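Local coordinates for protein polyketide synthase type I (PDB 5KKU) that probably dehydrates acyl-chain intermediates as the N-terminal dehydratase domain of a modular polyketide synthase in the difficidin assembly line, at residues D170-M175 with Y238-K243. Numbering follows the deposited sequence.
Sequences DKEELM and YTYSAK
Y240 carries its ring forward along its strand, CG opposite the backbone N (chi1 169°), while E172, with CG opposite its carbonyl carbon (chi1 -61°), leans back towards the start of its strand, the same way as the ring; the two ends meet diagonally across an antiparallel pair of strands in what is probably the C-terminal hotdog fold of the dehydratase. The tyrosine OH donates to E172 OE1 at 2.8 Å. That oxygen lies at the ring edge, close to the ring plane, yet the hydroxyl reaches it from above the carboxylate, whose plane stands 81° from the ring. Further along this face, which packs against helix 128-133, L174 CD1 touches the CB atoms of Y238 and Y240, 3.7 Å from Y238 CB.

The strands are joined by paired backbone bonds between E173 and S241 and between M175 and T239; beyond them K243 N reaches K171 O at 2.8 Å, just where K171 and E172 form a classic beta bulge against L168. E173, S241, M175 and T239 occupy the other face. There the extended E173 chain carries its carboxylate to S206 OG and G204 N, one oxygen to each, and T239 OG1 bonds to S200 OG. M175, whose side chain is about 10 Å from that of D198, the predicted proton donor, bends at its last torsion (chi3 -57°) and lies beside T239, its CE 3.7 Å from T239 CG2.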
loop_
_atom_site.group_PDB
_atom_site.type_symbol
_atom_site.label_atom_id
_atom_site.label_comp_id
_atom_site.label_asym_id
_atom_site.label_seq_id
_atom_site.Cartn_x
_atom_site.Cartn_y
_atom_site.Cartn_z
ATOM N N ASP A 170 9.755 13.037 18.894
ATOM C CA ASP A 170 10.081 11.693 18.767
ATOM C C ASP A 170 8.858 10.770 18.882
ATOM O O ASP A 170 9.010 9.596 19.003
ATOM C CB ASP A 170 11.224 11.155 19.591
ATOM C CG ASP A 170 10.911 11.215 21.033
ATOM O OD1 ASP A 170 9.758 11.510 21.397
ATOM O OD2 ASP A 170 11.818 10.973 21.829
ATOM N N LYS A 171 7.650 11.351 18.851
ATOM C CA LYS A 171 6.506 10.635 19.379
ATOM C C LYS A 171 5.536 10.613 18.188
ATOM O O LYS A 171 4.756 9.730 18.061
ATOM C CB LYS A 171 5.913 11.344 20.526
ATOM C CG LYS A 171 6.450 10.931 21.863
ATOM C CD LYS A 171 5.501 11.288 22.989
ATOM C CE LYS A 171 6.206 11.962 24.138
ATOM N NZ LYS A 171 5.319 12.729 25.044
ATOM N N GLU A 172 5.560 11.625 17.353
ATOM C CA GLU A 172 4.638 11.656 16.238
ATOM C C GLU A 172 5.305 11.985 14.925
ATOM O O GLU A 172 6.302 12.584 14.886
ATOM C CB GLU A 172 3.532 12.672 16.465
ATOM C CG GLU A 172 2.657 12.426 17.680
ATOM C CD GLU A 172 1.819 13.626 18.060
ATOM O OE1 GLU A 172 0.863 13.963 17.401
ATOM O OE2 GLU A 172 2.136 14.253 19.047
ATOM N N GLU A 173 4.698 11.548 13.850
ATOM C CA GLU A 173 5.192 11.800 12.533
ATOM C C GLU A 173 4.114 12.233 11.544
ATOM O O GLU A 173 2.996 11.816 11.613
ATOM C CB GLU A 173 5.893 10.554 12.033
ATOM C CG GLU A 173 6.435 10.610 10.644
ATOM C CD GLU A 173 7.004 9.300 10.185
ATOM O OE1 GLU A 173 6.496 8.731 9.234
ATOM O OE2 GLU A 173 7.951 8.835 10.773
ATOM N N LEU A 174 4.508 13.098 10.616
ATOM C CA LEU A 174 3.609 13.608 9.590
ATOM C C LEU A 174 4.343 13.649 8.255
ATOM O O LEU A 174 5.395 14.277 8.137
ATOM C CB LEU A 174 3.104 15.003 9.960
ATOM C CG LEU A 174 1.909 15.526 9.163
ATOM C CD1 LEU A 174 0.902 14.413 8.912
ATOM C CD2 LEU A 174 1.253 16.695 9.882
ATOM N N MET A 175 3.788 12.977 7.252
ATOM C CA MET A 175 4.412 12.935 5.935
ATOM C C MET A 175 3.622 13.683 4.864
ATOM O O MET A 175 2.540 13.253 4.460
ATOM C CB MET A 175 4.636 11.485 5.499
ATOM C CG MET A 175 5.774 10.787 6.225
ATOM S SD MET A 175 6.080 9.122 5.605
ATOM C CE MET A 175 4.467 8.376 5.831
ATOM N N TYR A 238 -1.515 14.028 3.927
ATOM C CA TYR A 238 -0.733 14.102 5.131
ATOM C C TYR A 238 -0.914 12.876 5.952
ATOM O O TYR A 238 -1.891 12.744 6.605
ATOM C CB TYR A 238 -1.099 15.349 5.919
ATOM C CG TYR A 238 -0.912 16.611 5.144
ATOM C CD1 TYR A 238 -1.836 17.036 4.244
ATOM C CD2 TYR A 238 0.186 17.350 5.315
ATOM C CE1 TYR A 238 -1.637 18.154 3.528
ATOM C CE2 TYR A 238 0.393 18.469 4.605
ATOM C CZ TYR A 238 -0.527 18.880 3.739
ATOM O OH TYR A 238 -0.285 19.980 3.069
ATOM N N THR A 239 0.049 11.997 5.878
ATOM C CA THR A 239 0.045 10.768 6.576
ATOM C C THR A 239 0.561 10.903 8.008
ATOM O O THR A 239 1.705 11.104 8.239
ATOM C CB THR A 239 0.807 9.690 5.771
ATOM O OG1 THR A 239 0.152 9.481 4.520
ATOM C CG2 THR A 239 0.846 8.413 6.528
ATOM N N TYR A 240 -0.311 10.782 8.972
ATOM C CA TYR A 240 0.044 10.901 10.322
ATOM C C TYR A 240 0.244 9.541 10.975
ATOM O O TYR A 240 -0.504 8.635 10.735
ATOM C CB TYR A 240 -1.041 11.659 11.031
ATOM C CG TYR A 240 -0.928 11.651 12.507
ATOM C CD1 TYR A 240 -0.200 12.596 13.151
ATOM C CD2 TYR A 240 -1.565 10.726 13.251
ATOM C CE1 TYR A 240 -0.070 12.596 14.484
ATOM C CE2 TYR A 240 -1.447 10.720 14.604
ATOM C CZ TYR A 240 -0.700 11.674 15.211
ATOM O OH TYR A 240 -0.549 11.691 16.514
ATOM N N SER A 241 1.235 9.424 11.821
ATOM C CA SER A 241 1.558 8.208 12.514
ATOM C C SER A 241 2.101 8.495 13.939
ATOM O O SER A 241 2.793 9.435 14.156
ATOM C CB SER A 241 2.524 7.433 11.646
ATOM O OG SER A 241 3.095 6.346 12.251
ATOM N N ALA A 242 1.695 7.693 14.904
ATOM C CA ALA A 242 2.118 7.873 16.276
ATOM C C ALA A 242 2.910 6.734 16.873
ATOM O O ALA A 242 2.651 5.598 16.669
ATOM C CB ALA A 242 0.946 8.186 17.147
ATOM N N LYS A 243 3.889 7.103 17.657
ATOM C CA LYS A 243 4.741 6.151 18.310
ATOM C C LYS A 243 4.028 5.192 19.229
ATOM O O LYS A 243 4.276 4.048 19.175
ATOM C CB LYS A 243 5.912 6.835 19.000
ATOM C CG LYS A 243 7.031 5.874 19.314
ATOM C CD LYS A 243 8.396 6.491 19.363
ATOM C CE LYS A 243 9.143 6.005 20.579
ATOM N NZ LYS A 243 8.273 6.037 21.793
#